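Local structure of putative (Helicobacter pylori, 4O8S) at residues 144-149 against 187-192; 181-186 against 201-206. The protein belongs to the nucleotidyltransferase superfamily, in the AbiEii toxin family, and probably transfers nucleotides. All blocks are in the same frame, centred on the assembly; numbering follows the deposited sequence.

Interaction 1: residues 144-149 against 187-192; sequences RTKARD and LVDVKL
At the N-terminal end of helix 147-159, in the helical part of this nucleotidyltransferase-superfamily protein, A147 is held by D189 from the last turns of helix 179-192. The backbone N of A147 donates to D189 OD2 over 2.8 Å in a nearly straight bond (168° at the hydrogen), using the anti lone pair of that oxygen, the one facing away from OD1. An acidic group from another helix thus takes up a backbone N-H at the start of helix 147-159, where it would also be favoured by the helix dipole. D189 extends across the gap because its CG lies anti to the backbone N (chi1 -164°). D189 OD2 also lies 3.3 Å from K146 CA, so the carboxylate sits close against the backbone as it enters the helix.

K146 adds a looser electrostatic contact. Its chain, bent at chi2 (-62°), crosses the D189 side chain at about a right angle; CD passes 3.6 Å from D189 OD2, and NZ forms a long salt bridge with D189 OD1 at 3.8 Å. On the other side of the 144-149 segment, NE and NH2 of R144 make a bidentate salt bridge to D149, one to each carboxylate oxygen through its syn lone pair, close to the guanidinium plane. D149 OD1 is shared with K133 of helix 126-139, which ties this bend to a further helix. V190, which also packs on M200 and L202, supplies the apolar part of the contact: its CG2 meets A147 CB at a tight 3.5 Å.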
loop_
_atom_site.group_PDB
_atom_site.type_symbol
_atom_site.label_atom_id
_atom_site.label_comp_id
_atom_site.label_asym_id
_atom_site.label_seq_id
_atom_site.Cartn_x
_atom_site.Cartn_y
_atom_site.Cartn_z
ATOM N N ARG A 144 -3.823 -12.317 -7.035
ATOM C CA ARG A 144 -4.320 -11.467 -8.107
ATOM C C ARG A 144 -3.179 -11.175 -9.073
ATOM O O ARG A 144 -2.037 -11.603 -8.855
ATOM C CB ARG A 144 -4.873 -10.160 -7.548
ATOM C CG ARG A 144 -3.865 -9.395 -6.703
ATOM C CD ARG A 144 -4.312 -7.959 -6.464
ATOM N NE ARG A 144 -3.298 -7.200 -5.731
ATOM C CZ ARG A 144 -3.543 -6.484 -4.636
ATOM N NH1 ARG A 144 -4.777 -6.418 -4.141
ATOM N NH2 ARG A 144 -2.553 -5.828 -4.037
ATOM N N THR A 145 -3.496 -10.446 -10.139
ATOM C CA THR A 145 -2.522 -10.143 -11.175
ATOM C C THR A 145 -2.607 -8.658 -11.496
ATOM O O THR A 145 -3.318 -8.239 -12.417
ATOM C CB THR A 145 -2.769 -10.997 -12.433
ATOM O OG1 THR A 145 -2.653 -12.389 -12.092
ATOM C CG2 THR A 145 -1.752 -10.655 -13.525
ATOM N N LYS A 146 -1.893 -7.859 -10.705
ATOM C CA LYS A 146 -1.919 -6.406 -10.853
ATOM C C LYS A 146 -0.487 -5.890 -10.815
ATOM O O LYS A 146 0.263 -6.165 -9.868
ATOM C CB LYS A 146 -2.761 -5.764 -9.745
ATOM C CG LYS A 146 -4.277 -5.998 -9.888
ATOM C CD LYS A 146 -4.825 -5.389 -11.187
ATOM C CE LYS A 146 -6.333 -5.574 -11.309
ATOM N NZ LYS A 146 -6.852 -4.872 -12.525
ATOM N N ALA A 147 -0.113 -5.150 -11.849
ATOM C CA ALA A 147 1.273 -4.743 -12.015
ATOM C C ALA A 147 1.781 -3.881 -10.850
ATOM O O ALA A 147 2.990 -3.831 -10.582
ATOM C CB ALA A 147 1.439 -4.027 -13.328
ATOM N N ARG A 148 0.858 -3.202 -10.170
ATOM C CA ARG A 148 1.205 -2.403 -8.995
ATOM C C ARG A 148 1.926 -3.223 -7.948
ATOM O O ARG A 148 2.780 -2.693 -7.234
ATOM C CB ARG A 148 -0.047 -1.791 -8.379
ATOM C CG ARG A 148 -0.628 -0.677 -9.212
ATOM C CD ARG A 148 -2.075 -0.357 -8.823
ATOM N NE ARG A 148 -2.701 0.461 -9.860
ATOM C CZ ARG A 148 -3.872 1.090 -9.734
ATOM N NH1 ARG A 148 -4.569 1.021 -8.598
ATOM N NH2 ARG A 148 -4.341 1.797 -10.753
ATOM N N ASP A 149 1.585 -4.507 -7.842
ATOM C CA ASP A 149 2.240 -5.362 -6.867
ATOM C C ASP A 149 3.733 -5.479 -7.189
ATOM O O ASP A 149 4.588 -5.482 -6.292
ATOM C CB ASP A 149 1.588 -6.744 -6.847
ATOM C CG ASP A 149 0.152 -6.704 -6.335
ATOM O OD1 ASP A 149 -0.197 -5.723 -5.637
ATOM O OD2 ASP A 149 -0.622 -7.648 -6.635
ATOM N N LEU A 187 2.444 -7.442 -18.520
ATOM C CA LEU A 187 2.568 -6.465 -19.610
ATOM C C LEU A 187 1.259 -5.794 -20.018
ATOM O O LEU A 187 1.220 -4.570 -20.223
ATOM C CB LEU A 187 3.278 -7.060 -20.835
ATOM C CG LEU A 187 3.660 -5.975 -21.852
ATOM C CD1 LEU A 187 4.432 -4.871 -21.172
ATOM C CD2 LEU A 187 4.474 -6.534 -23.007
ATOM N N VAL A 188 0.188 -6.580 -20.114
ATOM C CA VAL A 188 -1.116 -6.013 -20.473
ATOM C C VAL A 188 -1.599 -5.035 -19.402
ATOM O O VAL A 188 -2.020 -3.911 -19.712
ATOM C CB VAL A 188 -2.191 -7.109 -20.693
ATOM C CG1 VAL A 188 -3.597 -6.484 -20.757
ATOM C CG2 VAL A 188 -1.883 -7.913 -21.960
ATOM N N ASP A 189 -1.533 -5.466 -18.146
ATOM C CA ASP A 189 -2.002 -4.635 -17.051
ATOM C C ASP A 189 -1.200 -3.333 -16.968
ATOM O O ASP A 189 -1.786 -2.265 -16.813
ATOM C CB ASP A 189 -1.948 -5.393 -15.726
ATOM C CG ASP A 189 -2.774 -4.719 -14.640
ATOM O OD1 ASP A 189 -3.953 -4.370 -14.926
ATOM O OD2 ASP A 189 -2.244 -4.525 -13.514
ATOM N N VAL A 190 0.125 -3.410 -17.112
ATOM C CA VAL A 190 0.948 -2.190 -17.116
ATOM C C VAL A 190 0.473 -1.164 -18.143
ATOM O O VAL A 190 0.253 0.003 -17.807
ATOM C CB VAL A 190 2.437 -2.469 -17.406
ATOM C CG1 VAL A 190 3.170 -1.158 -17.648
ATOM C CG2 VAL A 190 3.088 -3.221 -16.263
ATOM N N LYS A 191 0.318 -1.589 -19.398
ATOM C CA LYS A 191 -0.040 -0.653 -20.464
ATOM C C LYS A 191 -1.417 -0.021 -20.254
ATOM O O LYS A 191 -1.669 1.111 -20.682
ATOM C CB LYS A 191 0.028 -1.350 -21.828
ATOM C CG LYS A 191 1.394 -1.976 -22.117
ATOM C CD LYS A 191 2.496 -0.921 -22.159
ATOM C CE LYS A 191 3.880 -1.569 -22.264
ATOM N NZ LYS A 191 5.014 -0.637 -21.922
ATOM N N LEU A 192 -2.296 -0.757 -19.582
ATOM C CA LEU A 192 -3.648 -0.290 -19.307
ATOM C C LEU A 192 -3.749 0.519 -18.012
ATOM O O LEU A 192 -4.696 1.281 -17.830
ATOM C CB LEU A 192 -4.610 -1.483 -19.257
ATOM C CG LEU A 192 -4.853 -2.198 -20.590
ATOM C CD1 LEU A 192 -5.714 -3.439 -20.386
ATOM C CD2 LEU A 192 -5.501 -1.242 -21.576
#

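Interaction 2: residues 181-186 against 201-206; sequences KLVSDY and DLEETA
Apolar packing carries the contact between L182, V183 and Y186 on one helix and L202 and A206 on the other, with no hydrogen bond passing between the two segments. L202 inserts its CD2 methyl over the backbone of the opposing helix, 3.7 Å from V183 O and 4.0 Å from Y186 CB. Its CG is anti to the backbone N (chi1 173°), which carries the isobutyl end out toward that helix. V183 straddles the approach with its two methyls: CG1 lies against L202 CD2, while CG2 reaches A206 CB at 4.0 Å. The small A206 side chain also meets L182 CB at 4.2 Å, and the CA atoms of these two residues are only 6.4 Å apart.

These residues join consecutive helices of the helical region, 179-192 and the long C-terminal 202-231. The axes of their short segments, 181-186 and 202-206, come within 9.3 Å of each other and run obliquely antiparallel, with 138° between their N-to-C directions. L150 of helix 147-159 also touches Y186 and L202, and F175 of helix 166-176 packs against L182 and Y186.

A mixed contact lies at the margin, where E203, bent at chi2, lays its carboxylate carbon CD 3.8 Å from V183 CG2 and crosses that side chain at about a right angle.

A capping bond lies within 201-206. D201 is the N-cap of helix 202-231: its OD1 accepts from E204 N at 2.9 Å, and the donor approaches from above the carboxylate plane.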
loop_
_atom_site.group_PDB
_atom_site.type_symbol
_atom_site.label_atom_id
_atom_site.label_comp_id
_atom_site.label_asym_id
_atom_site.label_seq_id
_atom_site.Cartn_x
_atom_site.Cartn_y
_atom_site.Cartn_z
ATOM N N LYS A 181 8.511 -14.508 -17.034
ATOM C CA LYS A 181 7.146 -14.832 -16.623
ATOM C C LYS A 181 6.439 -13.591 -16.073
ATOM O O LYS A 181 5.257 -13.352 -16.355
ATOM C CB LYS A 181 7.164 -15.942 -15.565
ATOM C CG LYS A 181 5.790 -16.398 -15.085
ATOM C CD LYS A 181 5.919 -17.305 -13.854
ATOM C CE LYS A 181 4.555 -17.682 -13.288
ATOM N NZ LYS A 181 3.688 -16.484 -13.103
ATOM N N LEU A 182 7.171 -12.800 -15.293
ATOM C CA LEU A 182 6.622 -11.565 -14.738
ATOM C C LEU A 182 6.217 -10.611 -15.861
ATOM O O LEU A 182 5.151 -9.999 -15.815
ATOM C CB LEU A 182 7.648 -10.882 -13.833
ATOM C CG LEU A 182 8.015 -11.549 -12.508
ATOM C CD1 LEU A 182 9.129 -10.762 -11.828
ATOM C CD2 LEU A 182 6.796 -11.670 -11.596
ATOM N N VAL A 183 7.071 -10.487 -16.874
ATOM C CA VAL A 183 6.751 -9.618 -17.998
ATOM C C VAL A 183 5.486 -10.126 -18.687
ATOM O O VAL A 183 4.533 -9.361 -18.901
ATOM C CB VAL A 183 7.931 -9.521 -18.982
ATOM C CG1 VAL A 183 7.574 -8.634 -20.153
ATOM C CG2 VAL A 183 9.138 -8.959 -18.265
ATOM N N SER A 184 5.465 -11.424 -18.984
ATOM C CA SER A 184 4.291 -12.057 -19.582
ATOM C C SER A 184 3.041 -11.837 -18.735
ATOM O O SER A 184 1.984 -11.458 -19.253
ATOM C CB SER A 184 4.537 -13.556 -19.786
ATOM O OG SER A 184 3.306 -14.263 -19.799
ATOM N N ASP A 185 3.161 -12.049 -17.428
ATOM C CA ASP A 185 2.009 -11.872 -16.544
ATOM C C ASP A 185 1.483 -10.433 -16.461
ATOM O O ASP A 185 0.277 -10.219 -16.339
ATOM C CB ASP A 185 2.320 -12.389 -15.143
ATOM C CG ASP A 185 2.480 -13.891 -15.103
ATOM O OD1 ASP A 185 2.174 -14.546 -16.125
ATOM O OD2 ASP A 185 2.906 -14.415 -14.048
ATOM N N TYR A 186 2.373 -9.446 -16.546
ATOM C CA TYR A 186 1.969 -8.072 -16.212
ATOM C C TYR A 186 1.897 -7.085 -17.358
ATOM O O TYR A 186 1.358 -5.991 -17.185
ATOM C CB TYR A 186 2.901 -7.497 -15.136
ATOM C CG TYR A 186 2.736 -8.128 -13.776
ATOM C CD1 TYR A 186 1.547 -7.993 -13.063
ATOM C CD2 TYR A 186 3.779 -8.828 -13.186
ATOM C CE1 TYR A 186 1.400 -8.557 -11.797
ATOM C CE2 TYR A 186 3.637 -9.398 -11.920
ATOM C CZ TYR A 186 2.444 -9.256 -11.239
ATOM O OH TYR A 186 2.297 -9.818 -9.986
ATOM N N ASP A 201 9.147 0.833 -16.480
ATOM C CA ASP A 201 9.788 -0.021 -17.475
ATOM C C ASP A 201 9.645 -1.424 -16.905
ATOM O O ASP A 201 10.415 -1.822 -16.014
ATOM C CB ASP A 201 11.267 0.357 -17.646
ATOM C CG ASP A 201 11.986 -0.486 -18.704
ATOM O OD1 ASP A 201 11.711 -1.706 -18.832
ATOM O OD2 ASP A 201 12.855 0.084 -19.406
ATOM N N LEU A 202 8.650 -2.158 -17.404
ATOM C CA LEU A 202 8.304 -3.463 -16.854
ATOM C C LEU A 202 9.464 -4.457 -16.928
ATOM O O LEU A 202 9.759 -5.153 -15.942
ATOM C CB LEU A 202 7.063 -4.035 -17.545
ATOM C CG LEU A 202 6.736 -5.478 -17.142
ATOM C CD1 LEU A 202 6.605 -5.600 -15.644
ATOM C CD2 LEU A 202 5.459 -5.963 -17.808
ATOM N N GLU A 203 10.117 -4.526 -18.087
ATOM C CA GLU A 203 11.254 -5.428 -18.263
ATOM C C GLU A 203 12.385 -5.129 -17.275
ATOM O O GLU A 203 12.880 -6.030 -16.603
ATOM C CB GLU A 203 11.783 -5.362 -19.706
ATOM C CG GLU A 203 11.261 -6.461 -20.644
ATOM C CD GLU A 203 11.975 -7.811 -20.452
ATOM O OE1 GLU A 203 12.758 -7.945 -19.479
ATOM O OE2 GLU A 203 11.746 -8.738 -21.274
ATOM N N GLU A 204 12.791 -3.865 -17.189
ATOM C CA GLU A 204 13.884 -3.474 -16.299
ATOM C C GLU A 204 13.504 -3.763 -14.848
ATOM O O GLU A 204 14.295 -4.344 -14.095
ATOM C CB GLU A 204 14.247 -1.993 -16.486
ATOM C CG GLU A 204 15.463 -1.523 -15.672
ATOM C CD GLU A 204 15.786 -0.038 -15.870
ATOM O OE1 GLU A 204 16.291 0.330 -16.957
ATOM O OE2 GLU A 204 15.539 0.759 -14.933
ATOM N N THR A 205 12.286 -3.384 -14.471
ATOM C CA THR A 205 11.793 -3.632 -13.114
ATOM C C THR A 205 11.825 -5.123 -12.780
ATOM O O THR A 205 12.272 -5.519 -11.703
ATOM C CB THR A 205 10.355 -3.099 -12.929
ATOM O OG1 THR A 205 10.360 -1.666 -13.015
ATOM C CG2 THR A 205 9.786 -3.536 -11.562
ATOM N N ALA A 206 11.364 -5.948 -13.713
ATOM C CA ALA A 206 11.305 -7.388 -13.490
ATOM C C ALA A 206 12.703 -7.975 -13.290
ATOM O O ALA A 206 12.931 -8.770 -12.366
ATOM C CB ALA A 206 10.612 -8.061 -14.654
#

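Overall arrangement
Interactions 1 and 2 have centres about 9 Å apart and share helix 179-192, which contributes 187-192 to interaction 1 and 181-186 to interaction 2. Along the chain the segments alternate: 144-149, 181-186, 187-192, then 201-206. Helix 179-192 therefore contacts the start of helix 147-159 through its C-terminal turns and the start of helix 202-231 through the preceding ones. The two contacts meet directly: the Y186 ring packs on the 146-147 backbone, with CD1 3.4 Å from A147 CA, and L202 CD2 lies 3.4 Å from L187 N. Together they pack three helices against one another in the helical region that follows strand 121-124.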